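Local coordinates for protein transcriptional regulator KdgR (Pseudomonas aeruginosa, PDB 5Y6I) that probably binds DNA as a transcription factor of the IclR family, with a helix-turn-helix domain and a GAF-like C-terminal domain, at residues Ser213-Leu227 against Leu248-Tyr261. Sequence-based numbering, arbitrary orientation.
Sequences SAPVFDARGRVAAVL and LLATTRAISWRMGY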
ATOM      1  N   SER A 213       5.540  20.530  11.391  1.00 78.83           N
ATOM      2  CA  SER A 213       4.952  19.556  10.484  1.00 72.23           C
ATOM      3  C   SER A 213       5.941  18.459  10.140  1.00 73.60           C
ATOM      4  O   SER A 213       7.110  18.737   9.846  1.00 72.76           O
ATOM      5  CB  SER A 213       4.507  20.218   9.187  1.00 72.94           C
ATOM      6  OG  SER A 213       3.627  21.281   9.451  1.00 81.61           O
ATOM      7  N   ALA A 214       5.442  17.223  10.110  1.00 70.61           N
ATOM      8  CA  ALA A 214       6.187  16.046   9.707  1.00 68.46           C
ATOM      9  C   ALA A 214       5.287  15.151   8.871  1.00 65.59           C
ATOM     10  O   ALA A 214       4.060  15.169   9.032  1.00 60.50           O
ATOM     11  CB  ALA A 214       6.705  15.253  10.913  1.00 77.18           C
ATOM     12  N   PRO A 215       5.867  14.369   7.968  1.00 61.30           N
ATOM     13  CA  PRO A 215       5.069  13.505   7.100  1.00 60.51           C
ATOM     14  C   PRO A 215       4.884  12.098   7.652  1.00 62.14           C
ATOM     15  O   PRO A 215       5.717  11.575   8.403  1.00 60.50           O
ATOM     16  CB  PRO A 215       5.900  13.456   5.811  1.00 72.31           C
ATOM     17  CG  PRO A 215       7.327  13.568   6.314  1.00 73.81           C
ATOM     18  CD  PRO A 215       7.255  14.517   7.498  1.00 67.19           C
ATOM     19  N   VAL A 216       3.781  11.479   7.217  1.00 67.65           N
ATOM     20  CA  VAL A 216       3.425  10.101   7.554  1.00 67.68           C
ATOM     21  C   VAL A 216       3.387   9.264   6.274  1.00 69.03           C
ATOM     22  O   VAL A 216       2.742   9.654   5.290  1.00 68.63           O
ATOM     23  CB  VAL A 216       2.072  10.040   8.286  1.00 62.60           C
ATOM     24  CG1 VAL A 216       1.736   8.609   8.652  1.00 57.69           C
ATOM     25  CG2 VAL A 216       2.075  10.989   9.531  1.00 53.73           C
ATOM     26  N   PHE A 217       4.055   8.109   6.299  1.00 66.38           N
ATOM     27  CA  PHE A 217       4.259   7.257   5.133  1.00 60.29           C
ATOM     28  C   PHE A 217       3.473   5.959   5.254  1.00 66.72           C
ATOM     29  O   PHE A 217       3.241   5.459   6.359  1.00 74.13           O
ATOM     30  CB  PHE A 217       5.738   6.915   4.967  1.00 53.77           C
ATOM     31  CG  PHE A 217       6.625   8.112   4.852  1.00 64.06           C
ATOM     32  CD1 PHE A 217       6.737   8.794   3.647  1.00 65.97           C
ATOM     33  CD2 PHE A 217       7.342   8.570   5.943  1.00 66.42           C
ATOM     34  CE1 PHE A 217       7.561   9.920   3.538  1.00 66.54           C
ATOM     35  CE2 PHE A 217       8.165   9.691   5.841  1.00 63.22           C
ATOM     36  CZ  PHE A 217       8.276  10.360   4.643  1.00 64.64           C
ATOM     37  N   ASP A 218       3.099   5.383   4.108  1.00 59.62           N
ATOM     38  CA  ASP A 218       2.464   4.078   4.140  1.00 55.49           C
ATOM     39  C   ASP A 218       3.513   2.998   3.931  1.00 58.36           C
ATOM     40  O   ASP A 218       4.714   3.267   3.780  1.00 50.42           O
ATOM     41  CB  ASP A 218       1.311   3.982   3.126  1.00 58.68           C
ATOM     42  CG  ASP A 218       1.756   4.115   1.671  1.00 63.04           C
ATOM     43  OD1 ASP A 218       2.983   4.221   1.399  1.00 61.36           O
ATOM     44  OD2 ASP A 218       0.852   4.115   0.782  1.00 57.57           O
ATOM     45  N   ALA A 219       3.040   1.746   3.960  1.00 59.82           N
ATOM     46  CA  ALA A 219       3.905   0.594   3.737  1.00 56.45           C
ATOM     47  C   ALA A 219       4.816   0.791   2.536  1.00 61.31           C
ATOM     48  O   ALA A 219       5.992   0.408   2.573  1.00 68.20           O
ATOM     49  CB  ALA A 219       3.049  -0.659   3.545  1.00 60.05           C
ATOM     50  N   ARG A 220       4.298   1.375   1.455  1.00 63.61           N
ATOM     51  CA  ARG A 220       5.081   1.477   0.229  1.00 62.78           C
ATOM     52  C   ARG A 220       5.915   2.748   0.174  1.00 62.15           C
ATOM     53  O   ARG A 220       6.570   3.000  -0.840  1.00 68.47           O
ATOM     54  CB  ARG A 220       4.166   1.370  -0.995  1.00 69.29           C
ATOM     55  CG  ARG A 220       3.043   0.349  -0.810  1.00 73.17           C
ATOM     56  CD  ARG A 220       2.417   0.002  -2.123  1.00 67.11           C
ATOM     57  NE  ARG A 220       3.486  -0.261  -3.053  1.00 73.59           N
ATOM     58  CZ  ARG A 220       3.667  -1.414  -3.685  1.00 78.48           C
ATOM     59  NH1 ARG A 220       2.810  -2.418  -3.532  1.00 71.90           N
ATOM     60  NH2 ARG A 220       4.698  -1.543  -4.499  1.00 85.60           N
ATOM     61  N   GLY A 221       5.929   3.526   1.250  1.00 63.63           N
ATOM     62  CA  GLY A 221       6.695   4.747   1.337  1.00 66.25           C
ATOM     63  C   GLY A 221       5.994   5.982   0.821  1.00 69.41           C
ATOM     64  O   GLY A 221       6.624   7.050   0.746  1.00 71.43           O
ATOM     65  N   ARG A 222       4.720   5.878   0.444  1.00 66.58           N
ATOM     66  CA  ARG A 222       4.024   7.000  -0.161  1.00 63.55           C
ATOM     67  C   ARG A 222       3.544   7.917   0.944  1.00 63.79           C
ATOM     68  O   ARG A 222       3.211   7.467   2.039  1.00 65.09           O
ATOM     69  CB  ARG A 222       2.851   6.509  -1.022  1.00 66.87           C
ATOM     70  CG  ARG A 222       3.179   5.275  -1.894  1.00 72.98           C
ATOM     71  CD  ARG A 222       2.027   4.841  -2.824  1.00 75.94           C
ATOM     72  NE  ARG A 222       0.923   4.217  -2.102  1.00 78.21           N
ATOM     73  CZ  ARG A 222       0.145   3.263  -2.600  1.00 79.85           C
ATOM     74  NH1 ARG A 222       0.358   2.809  -3.819  1.00 81.25           N
ATOM     75  NH2 ARG A 222      -0.833   2.748  -1.865  1.00 81.33           N
ATOM     76  N   VAL A 223       3.543   9.222   0.676  1.00 63.55           N
ATOM     77  CA  VAL A 223       3.099  10.143   1.709  1.00 63.31           C
ATOM     78  C   VAL A 223       1.619   9.902   1.950  1.00 63.66           C
ATOM     79  O   VAL A 223       0.795  10.059   1.041  1.00 71.90           O
ATOM     80  CB  VAL A 223       3.381  11.599   1.323  1.00 67.55           C
ATOM     81  CG1 VAL A 223       2.855  12.522   2.403  1.00 70.95           C
ATOM     82  CG2 VAL A 223       4.859  11.788   1.162  1.00 70.76           C
ATOM     83  N   ALA A 224       1.282   9.496   3.172  1.00 57.30           N
ATOM     84  CA  ALA A 224      -0.091   9.193   3.554  1.00 63.23           C
ATOM     85  C   ALA A 224      -0.803  10.423   4.080  1.00 64.21           C
ATOM     86  O   ALA A 224      -1.974  10.659   3.757  1.00 68.42           O
ATOM     87  CB  ALA A 224      -0.116   8.102   4.633  1.00 59.75           C
ATOM     88  N   ALA A 225      -0.094  11.201   4.888  1.00 60.71           N
ATOM     89  CA  ALA A 225      -0.638  12.371   5.551  1.00 68.63           C
ATOM     90  C   ALA A 225       0.528  13.227   6.033  1.00 67.06           C
ATOM     91  O   ALA A 225       1.700  12.858   5.892  1.00 56.31           O
ATOM     92  CB  ALA A 225      -1.556  11.974   6.712  1.00 69.92           C
ATOM     93  N   VAL A 226       0.186  14.396   6.583  1.00 66.59           N
ATOM     94  CA  VAL A 226       1.113  15.249   7.310  1.00 61.32           C
ATOM     95  C   VAL A 226       0.492  15.529   8.668  1.00 68.74           C
ATOM     96  O   VAL A 226      -0.713  15.791   8.764  1.00 69.18           O
ATOM     97  CB  VAL A 226       1.407  16.560   6.561  1.00 67.75           C
ATOM     98  CG1 VAL A 226       2.429  17.424   7.342  1.00 73.02           C
ATOM     99  CG2 VAL A 226       1.929  16.252   5.177  1.00 60.74           C
ATOM    100  N   LEU A 227       1.303  15.431   9.715  1.00 71.75           N
ATOM    101  CA  LEU A 227       0.856  15.663  11.077  1.00 68.99           C
ATOM    102  C   LEU A 227       1.600  16.880  11.600  1.00 74.93           C
ATOM    103  O   LEU A 227       2.787  17.064  11.311  1.00 74.00           O
ATOM    104  CB  LEU A 227       1.107  14.434  11.963  1.00 64.11           C
ATOM    105  CG  LEU A 227       0.178  14.279  13.169  1.00 67.09           C
ATOM    106  CD1 LEU A 227       0.159  12.815  13.608  1.00 66.65           C
ATOM    107  CD2 LEU A 227       0.575  15.179  14.334  1.00 62.20           C
ATOM    108  N   LEU A 248       6.816  15.054  18.021  1.00 69.26           N
ATOM    109  CA  LEU A 248       6.180  15.041  16.707  1.00 66.20           C
ATOM    110  C   LEU A 248       6.690  13.887  15.866  1.00 70.67           C
ATOM    111  O   LEU A 248       5.902  13.135  15.276  1.00 68.00           O
ATOM    112  CB  LEU A 248       6.433  16.360  15.980  1.00 68.22           C
ATOM    113  CG  LEU A 248       5.873  16.412  14.550  1.00 69.59           C
ATOM    114  CD1 LEU A 248       4.394  16.030  14.456  1.00 69.04           C
ATOM    115  CD2 LEU A 248       6.110  17.780  13.959  1.00 70.16           C
ATOM    116  N   LEU A 249       8.018  13.732  15.807  1.00 73.60           N
ATOM    117  CA  LEU A 249       8.623  12.686  14.987  1.00 72.25           C
ATOM    118  C   LEU A 249       8.341  11.299  15.556  1.00 72.53           C
ATOM    119  O   LEU A 249       7.947  10.386  14.821  1.00 73.36           O
ATOM    120  CB  LEU A 249      10.127  12.935  14.847  1.00 73.99           C
ATOM    121  CG  LEU A 249      10.536  14.117  13.935  1.00 76.12           C
ATOM    122  CD1 LEU A 249      12.046  14.382  13.936  1.00 68.52           C
ATOM    123  CD2 LEU A 249      10.047  13.880  12.514  1.00 78.58           C
ATOM    124  N   ALA A 250       8.534  11.123  16.866  1.00 68.16           N
ATOM    125  CA  ALA A 250       8.171   9.862  17.502  1.00 62.01           C
ATOM    126  C   ALA A 250       6.741   9.461  17.160  1.00 66.36           C
ATOM    127  O   ALA A 250       6.474   8.298  16.822  1.00 69.61           O
ATOM    128  CB  ALA A 250       8.345   9.972  19.013  1.00 59.57           C
ATOM    129  N   THR A 251       5.809  10.416  17.223  1.00 63.40           N
ATOM    130  CA  THR A 251       4.429  10.124  16.844  1.00 58.54           C
ATOM    131  C   THR A 251       4.342   9.713  15.379  1.00 67.08           C
ATOM    132  O   THR A 251       3.711   8.706  15.042  1.00 71.26           O
ATOM    133  CB  THR A 251       3.540  11.343  17.086  1.00 59.19           C
ATOM    134  OG1 THR A 251       3.612  11.743  18.458  1.00 67.24           O
ATOM    135  CG2 THR A 251       2.104  11.019  16.731  1.00 58.55           C
ATOM    136  N   THR A 252       4.967  10.487  14.482  1.00 63.74           N
ATOM    137  CA  THR A 252       4.777  10.212  13.061  1.00 61.59           C
ATOM    138  C   THR A 252       5.557   8.984  12.600  1.00 62.84           C
ATOM    139  O   THR A 252       5.051   8.202  11.783  1.00 56.78           O
ATOM    140  CB  THR A 252       5.124  11.449  12.236  1.00 61.50           C
ATOM    141  OG1 THR A 252       6.416  11.959  12.603  1.00 64.47           O
ATOM    142  CG2 THR A 252       4.096  12.509  12.508  1.00 62.75           C
ATOM    143  N   ARG A 253       6.759   8.764  13.131  1.00 63.05           N
ATOM    144  CA  ARG A 253       7.431   7.497  12.866  1.00 58.29           C
ATOM    145  C   ARG A 253       6.644   6.319  13.412  1.00 68.80           C
ATOM    146  O   ARG A 253       6.688   5.223  12.835  1.00 71.73           O
ATOM    147  CB  ARG A 253       8.827   7.508  13.459  1.00 57.36           C
ATOM    148  CG  ARG A 253       9.808   8.239  12.586  1.00 64.52           C
ATOM    149  CD  ARG A 253      10.941   8.784  13.411  1.00 73.76           C
ATOM    150  NE  ARG A 253      11.830   9.589  12.592  1.00 83.45           N
ATOM    151  CZ  ARG A 253      12.868  10.267  13.063  1.00 87.10           C
ATOM    152  NH1 ARG A 253      13.621  10.975  12.233  1.00 94.15           N
ATOM    153  NH2 ARG A 253      13.151  10.234  14.358  1.00 84.82           N
ATOM    154  N   ALA A 254       5.919   6.514  14.514  1.00 69.45           N
ATOM    155  CA  ALA A 254       5.104   5.419  15.036  1.00 70.01           C
ATOM    156  C   ALA A 254       3.949   5.117  14.095  1.00 66.86           C
ATOM    157  O   ALA A 254       3.770   3.972  13.664  1.00 73.27           O
ATOM    158  CB  ALA A 254       4.591   5.752  16.437  1.00 71.45           C
ATOM    159  N   ILE A 255       3.156   6.143  13.757  1.00 61.78           N
ATOM    160  CA  ILE A 255       2.044   5.957  12.827  1.00 59.57           C
ATOM    161  C   ILE A 255       2.528   5.287  11.546  1.00 67.37           C
ATOM    162  O   ILE A 255       1.859   4.398  11.002  1.00 61.29           O
ATOM    163  CB  ILE A 255       1.366   7.304  12.521  1.00 54.87           C
ATOM    164  CG1 ILE A 255       0.882   7.996  13.793  1.00 54.76           C
ATOM    165  CG2 ILE A 255       0.208   7.119  11.537  1.00 51.56           C
ATOM    166  CD1 ILE A 255       0.183   9.333  13.510  1.00 44.19           C
ATOM    167  N   SER A 256       3.704   5.696  11.054  1.00 64.41           N
ATOM    168  CA  SER A 256       4.241   5.118   9.833  1.00 60.92           C
ATOM    169  C   SER A 256       4.505   3.637  10.012  1.00 65.79           C
ATOM    170  O   SER A 256       3.970   2.802   9.274  1.00 65.87           O
ATOM    171  CB  SER A 256       5.530   5.829   9.422  1.00 65.38           C
ATOM    172  OG  SER A 256       5.250   7.049   8.767  1.00 72.06           O
ATOM    173  N   TRP A 257       5.364   3.298  10.977  1.00 67.49           N
ATOM    174  CA  TRP A 257       5.745   1.909  11.198  1.00 62.47           C
ATOM    175  C   TRP A 257       4.528   1.031  11.447  1.00 68.04           C
ATOM    176  O   TRP A 257       4.554  -0.166  11.139  1.00 67.94           O
ATOM    177  CB  TRP A 257       6.727   1.842  12.362  1.00 64.11           C
ATOM    178  CG  TRP A 257       7.153   0.481  12.806  1.00 70.62           C
ATOM    179  CD1 TRP A 257       8.336  -0.143  12.531  1.00 75.33           C
ATOM    180  CD2 TRP A 257       6.419  -0.404  13.654  1.00 75.97           C
ATOM    181  NE1 TRP A 257       8.371  -1.375  13.140  1.00 83.15           N
ATOM    182  CE2 TRP A 257       7.203  -1.557  13.835  1.00 81.39           C
ATOM    183  CE3 TRP A 257       5.160  -0.335  14.270  1.00 77.47           C
ATOM    184  CZ2 TRP A 257       6.772  -2.639  14.607  1.00 80.63           C
ATOM    185  CZ3 TRP A 257       4.731  -1.402  15.028  1.00 75.91           C
ATOM    186  CH2 TRP A 257       5.535  -2.541  15.192  1.00 78.80           C
ATOM    187  N   ARG A 258       3.441   1.598  11.969  1.00 67.63           N
ATOM    188  CA  ARG A 258       2.242   0.785  12.125  1.00 73.09           C
ATOM    189  C   ARG A 258       1.527   0.544  10.805  1.00 70.47           C
ATOM    190  O   ARG A 258       0.744  -0.411  10.701  1.00 74.23           O
ATOM    191  CB  ARG A 258       1.302   1.427  13.146  1.00 80.45           C
ATOM    192  CG  ARG A 258       1.763   1.134  14.575  1.00 91.92           C
ATOM    193  CD  ARG A 258       1.218   2.099  15.621  1.00 96.05           C
ATOM    194  NE  ARG A 258      -0.208   2.338  15.445  1.00101.81           N
ATOM    195  CZ  ARG A 258      -0.991   2.864  16.379  1.00104.49           C
ATOM    196  NH1 ARG A 258      -2.281   3.065  16.139  1.00106.60           N
ATOM    197  NH2 ARG A 258      -0.480   3.174  17.565  1.00107.32           N
ATOM    198  N   MET A 259       1.776   1.381   9.806  1.00 57.20           N
ATOM    199  CA  MET A 259       1.287   1.158   8.461  1.00 63.10           C
ATOM    200  C   MET A 259       2.256   0.337   7.615  1.00 54.54           C
ATOM    201  O   MET A 259       2.043   0.196   6.414  1.00 48.47           O
ATOM    202  CB  MET A 259       0.993   2.501   7.797  1.00 69.93           C
ATOM    203  CG  MET A 259      -0.001   3.324   8.601  1.00 76.94           C
ATOM    204  SD  MET A 259      -0.773   4.633   7.654  1.00 79.84           S
ATOM    205  CE  MET A 259      -1.791   3.634   6.590  1.00 78.99           C
ATOM    206  N   GLY A 260       3.317  -0.197   8.199  1.00 52.57           N
ATOM    207  CA  GLY A 260       4.170  -1.108   7.474  1.00 53.63           C
ATOM    208  C   GLY A 260       5.435  -0.493   6.949  1.00 53.59           C
ATOM    209  O   GLY A 260       6.281  -1.212   6.399  1.00 58.55           O
ATOM    210  N   TYR A 261       5.599   0.802   7.119  1.00 56.87           N
ATOM    211  CA  TYR A 261       6.735   1.508   6.553  1.00 60.22           C
ATOM    212  C   TYR A 261       7.997   1.110   7.294  1.00 56.50           C
ATOM    213  O   TYR A 261       8.022   1.096   8.523  1.00 57.95           O
ATOM    214  CB  TYR A 261       6.490   3.021   6.651  1.00 69.77           C
ATOM    215  CG  TYR A 261       7.624   3.840   6.101  1.00 73.69           C
ATOM    216  CD1 TYR A 261       8.018   3.704   4.780  1.00 70.48           C
ATOM    217  CD2 TYR A 261       8.308   4.740   6.907  1.00 78.45           C
ATOM    218  CE1 TYR A 261       9.058   4.435   4.275  1.00 74.13           C
ATOM    219  CE2 TYR A 261       9.349   5.489   6.405  1.00 83.97           C
ATOM    220  CZ  TYR A 261       9.726   5.323   5.090  1.00 84.99           C
ATOM    221  OH  TYR A 261      10.770   6.061   4.580  1.00 94.31           O
TER
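The beta hairpin 213-227 of the IclR C-terminal domain packs against the C-terminal helix through Val216, Leu227, Thr252 and Ile255. Strand 213-217 runs almost parallel to helix 248-258, at 12°, with the axes 7.0 Å apart at their closest. Val216 divides its branches: CG1, anti to the backbone N (chi1 -179°), lies 3.6 Å from Ile255 CG2, while CG2 meets Thr252 CG2. Leu227 crosses Ile255 at about a right angle, CD1 to CD1 at 3.5 Å, and its CB rests on Thr252 CG2. Ser256 OG accepts a nearly straight bond from Phe217 N (2.9 Å, 174°), tying the helix to the strand backbone. These strands belong to the antiparallel sheet of a GAF-like fold; helix 93-108 also touches Leu227 and Ile255, and helix 150-158 covers the other face. Past the helix, Tyr261 lies alongside Phe217, pointing the same way. Phe217 CB sits over the centre of the tyrosine ring, 3.8 Å from its centroid, a CH-pi contact. The two ring planes are inclined to each other. Tyr261 OH is hydrogen-bonded to Thr264 O. Across the type I turn 218-221, Asp218 OD2 forms a salt bridge with Arg222 NE; Arg222 NH1 also pairs with Glu128 of the second subunit.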